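Local coordinates for putative uncharacterized protein (Toxoplasma gondii, PDB 4FBD) that is of unknown function but belongs to the DUF3228 family of conserved proteins and forms a two-chain assembly, at residues L106-R117 and R133-L144. Numbering follows the deposited sequence.
Sequences LPITADNEHLLR and RWFPMSYAKDAL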
loop_
_atom_site.group_PDB
_atom_site.type_symbol
_atom_site.label_atom_id
_atom_site.label_comp_id
_atom_site.label_asym_id
_atom_site.label_seq_id
_atom_site.Cartn_x
_atom_site.Cartn_y
_atom_site.Cartn_z
ATOM N N LEU A 106 5.565 8.436 13.869
ATOM C CA LEU A 106 6.508 9.546 13.813
ATOM C C LEU A 106 6.524 10.173 12.423
ATOM O O LEU A 106 6.180 9.516 11.438
ATOM C CB LEU A 106 7.937 9.072 14.130
ATOM C CG LEU A 106 8.240 8.636 15.563
ATOM C CD1 LEU A 106 9.443 7.728 15.599
ATOM C CD2 LEU A 106 8.431 9.843 16.481
ATOM N N PRO A 107 6.934 11.441 12.349
ATOM C CA PRO A 107 7.048 12.126 11.081
ATOM C C PRO A 107 8.259 11.622 10.315
ATOM O O PRO A 107 9.275 11.249 10.918
ATOM C CB PRO A 107 7.239 13.609 11.451
ATOM C CG PRO A 107 7.466 13.667 12.932
ATOM C CD PRO A 107 7.052 12.347 13.520
ATOM N N ILE A 108 8.140 11.583 9.003
ATOM C CA ILE A 108 9.251 11.160 8.175
ATOM C C ILE A 108 9.946 12.428 7.760
ATOM O O ILE A 108 9.305 13.284 7.182
ATOM C CB ILE A 108 8.751 10.406 6.940
ATOM C CG1 ILE A 108 8.000 9.144 7.374
ATOM C CG2 ILE A 108 9.917 9.992 6.079
ATOM C CD1 ILE A 108 7.064 8.609 6.313
ATOM N N THR A 109 11.225 12.574 8.088
ATOM C CA THR A 109 11.992 13.763 7.698
ATOM C C THR A 109 13.147 13.364 6.785
ATOM O O THR A 109 13.401 12.184 6.582
ATOM C CB THR A 109 12.612 14.425 8.890
ATOM O OG1 THR A 109 13.574 13.531 9.452
ATOM C CG2 THR A 109 11.546 14.775 9.958
ATOM N N ALA A 110 13.862 14.352 6.243
ATOM C CA ALA A 110 15.002 14.051 5.382
ATOM C C ALA A 110 16.090 13.335 6.200
ATOM O O ALA A 110 16.814 12.517 5.667
ATOM C CB ALA A 110 15.577 15.332 4.712
ATOM N N ASP A 111 16.183 13.634 7.492
ATOM C CA ASP A 111 17.192 13.021 8.319
ATOM C C ASP A 111 16.860 11.616 8.804
ATOM O O ASP A 111 17.786 10.847 9.099
ATOM C CB ASP A 111 17.525 13.924 9.521
ATOM C CG ASP A 111 18.323 15.175 9.114
ATOM O OD1 ASP A 111 18.603 15.353 7.900
ATOM O OD2 ASP A 111 18.665 15.981 9.996
ATOM N N ASN A 112 15.580 11.246 8.889
ATOM C CA ASN A 112 15.256 9.903 9.363
ATOM C C ASN A 112 14.683 8.939 8.326
ATOM O O ASN A 112 14.485 7.782 8.616
ATOM C CB ASN A 112 14.321 9.979 10.543
ATOM C CG ASN A 112 12.942 10.399 10.166
ATOM O OD1 ASN A 112 12.568 10.381 8.995
ATOM N ND2 ASN A 112 12.164 10.767 11.155
ATOM N N GLU A 113 14.452 9.407 7.111
ATOM C CA GLU A 113 13.840 8.592 6.078
ATOM C C GLU A 113 14.535 7.246 5.835
ATOM O O GLU A 113 13.874 6.198 5.631
ATOM C CB GLU A 113 13.808 9.380 4.770
ATOM C CG GLU A 113 13.083 8.627 3.679
ATOM C CD GLU A 113 13.132 9.327 2.338
ATOM O OE1 GLU A 113 13.904 10.302 2.189
ATOM O OE2 GLU A 113 12.397 8.870 1.441
ATOM N N HIS A 114 15.861 7.262 5.845
ATOM C CA HIS A 114 16.615 6.048 5.594
ATOM C C HIS A 114 16.513 4.981 6.708
ATOM O O HIS A 114 16.907 3.819 6.504
ATOM C CB HIS A 114 18.076 6.396 5.307
ATOM C CG HIS A 114 18.830 6.921 6.493
ATOM N ND1 HIS A 114 18.616 8.180 7.011
ATOM C CD2 HIS A 114 19.831 6.376 7.230
ATOM C CE1 HIS A 114 19.451 8.391 8.021
ATOM N NE2 HIS A 114 20.197 7.312 8.178
ATOM N N LEU A 115 15.966 5.368 7.857
ATOM C CA LEU A 115 15.793 4.473 8.994
ATOM C C LEU A 115 14.540 3.604 8.898
ATOM O O LEU A 115 14.399 2.642 9.640
ATOM C CB LEU A 115 15.743 5.293 10.281
ATOM C CG LEU A 115 17.018 6.072 10.580
ATOM C CD1 LEU A 115 16.859 6.856 11.906
ATOM C CD2 LEU A 115 18.257 5.066 10.617
ATOM N N LEU A 116 13.634 3.970 7.997
ATOM C CA LEU A 116 12.396 3.233 7.741
ATOM C C LEU A 116 12.740 1.853 7.250
ATOM O O LEU A 116 13.779 1.655 6.644
ATOM C CB LEU A 116 11.538 3.931 6.649
ATOM C CG LEU A 116 10.841 5.256 6.991
ATOM C CD1 LEU A 116 10.418 6.032 5.754
ATOM C CD2 LEU A 116 9.622 5.111 7.958
ATOM N N ARG A 117 11.881 0.894 7.570
ATOM C CA ARG A 117 12.011 -0.473 7.124
ATOM C C ARG A 117 10.655 -0.830 6.563
ATOM O O ARG A 117 9.658 -0.194 6.898
ATOM C CB ARG A 117 12.409 -1.396 8.275
ATOM C CG ARG A 117 13.833 -1.167 8.786
ATOM C CD ARG A 117 14.824 -1.539 7.745
ATOM N NE ARG A 117 16.214 -1.277 8.135
ATOM C CZ ARG A 117 16.939 -0.208 7.807
ATOM N NH1 ARG A 117 16.443 0.807 7.102
ATOM N NH2 ARG A 117 18.186 -0.152 8.215
ATOM N N ARG A 133 5.230 0.021 6.026
ATOM C CA ARG A 133 6.523 0.602 6.395
ATOM C C ARG A 133 6.457 1.136 7.802
ATOM O O ARG A 133 5.396 1.585 8.279
ATOM C CB ARG A 133 6.955 1.688 5.441
ATOM C CG ARG A 133 6.131 2.926 5.393
ATOM C CD ARG A 133 6.750 3.887 4.427
ATOM N NE ARG A 133 5.990 5.132 4.321
ATOM C CZ ARG A 133 6.333 6.155 3.548
ATOM N NH1 ARG A 133 7.422 6.114 2.823
ATOM N NH2 ARG A 133 5.572 7.242 3.513
ATOM N N TRP A 134 7.592 1.129 8.463
ATOM C CA TRP A 134 7.643 1.571 9.834
ATOM C C TRP A 134 9.037 1.985 10.274
ATOM O O TRP A 134 10.022 1.660 9.640
ATOM C CB TRP A 134 7.188 0.420 10.728
ATOM C CG TRP A 134 8.115 -0.759 10.621
ATOM C CD1 TRP A 134 9.226 -0.970 11.356
ATOM C CD2 TRP A 134 8.033 -1.864 9.703
ATOM N NE1 TRP A 134 9.844 -2.135 10.976
ATOM C CE2 TRP A 134 9.132 -2.706 9.965
ATOM C CE3 TRP A 134 7.134 -2.229 8.706
ATOM C CZ2 TRP A 134 9.367 -3.880 9.256
ATOM C CZ3 TRP A 134 7.361 -3.420 8.000
ATOM C CH2 TRP A 134 8.467 -4.220 8.278
ATOM N N PHE A 135 9.089 2.706 11.380
ATOM C CA PHE A 135 10.349 3.052 12.042
ATOM C C PHE A 135 10.521 2.019 13.137
ATOM O O PHE A 135 9.625 1.809 13.954
ATOM C CB PHE A 135 10.307 4.412 12.736
ATOM C CG PHE A 135 10.383 5.566 11.817
ATOM C CD1 PHE A 135 11.539 5.849 11.163
ATOM C CD2 PHE A 135 9.312 6.416 11.662
ATOM C CE1 PHE A 135 11.634 6.941 10.305
ATOM C CE2 PHE A 135 9.401 7.506 10.838
ATOM C CZ PHE A 135 10.562 7.770 10.145
ATOM N N PRO A 136 11.677 1.383 13.175
ATOM C CA PRO A 136 11.927 0.426 14.220
ATOM C C PRO A 136 12.250 1.114 15.531
ATOM O O PRO A 136 12.513 2.321 15.554
ATOM C CB PRO A 136 13.115 -0.382 13.709
ATOM C CG PRO A 136 13.595 0.272 12.499
ATOM C CD PRO A 136 12.681 1.364 12.106
ATOM N N MET A 137 12.236 0.341 16.614
ATOM C CA MET A 137 12.481 0.881 17.948
ATOM C C MET A 137 13.890 1.417 18.170
ATOM O O MET A 137 14.072 2.324 18.987
ATOM C CB MET A 137 12.133 -0.158 19.014
ATOM C CG MET A 137 10.640 -0.444 19.084
ATOM S SD MET A 137 9.701 1.040 19.467
ATOM C CE MET A 137 10.213 1.323 21.159
ATOM N N SER A 138 14.876 0.893 17.441
ATOM C CA SER A 138 16.245 1.379 17.584
ATOM C C SER A 138 16.296 2.884 17.323
ATOM O O SER A 138 17.157 3.587 17.869
ATOM C CB SER A 138 17.212 0.624 16.663
ATOM O OG SER A 138 16.799 0.721 15.317
ATOM N N TYR A 139 15.407 3.386 16.467
ATOM C CA TYR A 139 15.310 4.846 16.278
ATOM C C TYR A 139 14.199 5.436 17.170
ATOM O O TYR A 139 14.423 6.366 17.923
ATOM C CB TYR A 139 15.038 5.207 14.830
ATOM C CG TYR A 139 14.548 6.618 14.650
ATOM C CD1 TYR A 139 15.391 7.708 14.840
ATOM C CD2 TYR A 139 13.266 6.865 14.214
ATOM C CE1 TYR A 139 14.939 9.028 14.644
ATOM C CE2 TYR A 139 12.822 8.153 14.008
ATOM C CZ TYR A 139 13.664 9.228 14.219
ATOM O OH TYR A 139 13.187 10.495 14.000
ATOM N N ALA A 140 13.013 4.838 17.098
ATOM C CA ALA A 140 11.845 5.326 17.816
ATOM C C ALA A 140 12.053 5.513 19.305
ATOM O O ALA A 140 11.580 6.489 19.871
ATOM C CB ALA A 140 10.672 4.424 17.553
ATOM N N LYS A 141 12.777 4.628 19.958
ATOM C CA LYS A 141 12.978 4.790 21.400
ATOM C C LYS A 141 13.637 6.126 21.684
ATOM O O LYS A 141 13.444 6.650 22.737
ATOM C CB LYS A 141 13.801 3.648 22.019
ATOM C CG LYS A 141 15.290 3.614 21.594
ATOM C CD LYS A 141 16.013 2.315 22.050
ATOM C CE LYS A 141 17.453 2.262 21.491
ATOM N NZ LYS A 141 18.335 3.366 22.051
ATOM N N ASP A 142 14.394 6.682 20.732
ATOM C CA ASP A 142 15.084 7.966 20.945
ATOM C C ASP A 142 14.426 9.128 20.196
ATOM O O ASP A 142 15.036 10.193 20.025
ATOM C CB ASP A 142 16.555 7.836 20.509
ATOM C CG ASP A 142 17.375 6.882 21.405
ATOM O OD1 ASP A 142 17.232 6.913 22.634
ATOM O OD2 ASP A 142 18.209 6.138 20.866
ATOM N N ALA A 143 13.192 8.936 19.747
ATOM C CA ALA A 143 12.455 9.969 18.987
ATOM C C ALA A 143 11.083 10.264 19.542
ATOM O O ALA A 143 10.636 11.405 19.525
ATOM C CB ALA A 143 12.315 9.531 17.517
ATOM N N LEU A 144 10.384 9.236 19.993
ATOM C CA LEU A 144 9.033 9.409 20.546
ATOM C C LEU A 144 8.934 10.267 21.820
ATOM O O LEU A 144 9.655 10.073 22.776
ATOM C CB LEU A 144 8.443 8.062 20.867
ATOM C CG LEU A 144 8.022 7.221 19.688
ATOM C CD1 LEU A 144 7.953 5.773 20.149
ATOM C CD2 LEU A 144 6.689 7.717 19.153
#
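Phe135 fills the middle of the contact between 106-117 and 133-144, its ring held between Leu116 and Tyr139. Leu116 CD2 stands over the ring centre, 3.5 Å from the centroid, a CH-pi contact; Tyr139 CE2 lies over the opposite face, offset toward the rim. Carbonyl oxygens suit the rim, where the ring hydrogens are slightly positive: Asn112 O approaches in plane, 3.4 Å from Phe135 CE1, and Leu106 O also lies in plane at the edge. A phenyl ring thus suits a place with a methyl over one face and carbonyl oxygens at its edge.

Buried Asn112 suits its place because its amide both donates and accepts. Its CG sits between backbone N and carbonyl carbon (chi1 72°), which brings the amide against the Phe135 CZ corner. ND2 spends one bond on Pro107 O and another, nearly straight at 172°, on Tyr139 OH, 3.0 Å away and in the amide plane; OD1 accepts from Thr109 N. Thr109 OG1 in turn accepts from Asn112 N, an ST motif within the turn.

Beside this core, branched Leu106 reaches the later residues of helix 137-140 and the turn after it: CD1 meets Tyr139 CE2, Ala140 CB and Ala143 CB, whose small methyls admit it, while CD2 touches Leu144 CD2. At the other end, Arg117 and Trp134 form an antiparallel hydrogen-bonded pair, Arg117 N to Trp134 O and Trp134 N to Arg117 O both 2.9 Å, joining edge strand 117-121 to strand 130-135 in the four-stranded mixed sheet; Trp134 NE1 bonds Lys238 O.

The outer side is looser. Leu115, partly exposed, lays CD1 against the Tyr139 ring; Arg117, also partly exposed, ends away from 133-144, its NH1 bonding His114 O and Leu116 O. Phe135 and Leu106 therefore give the contact its apolar body, whereas the Asn112 amide probably helps to hold the turn's shape and ties it to the Tyr139 hydroxyl.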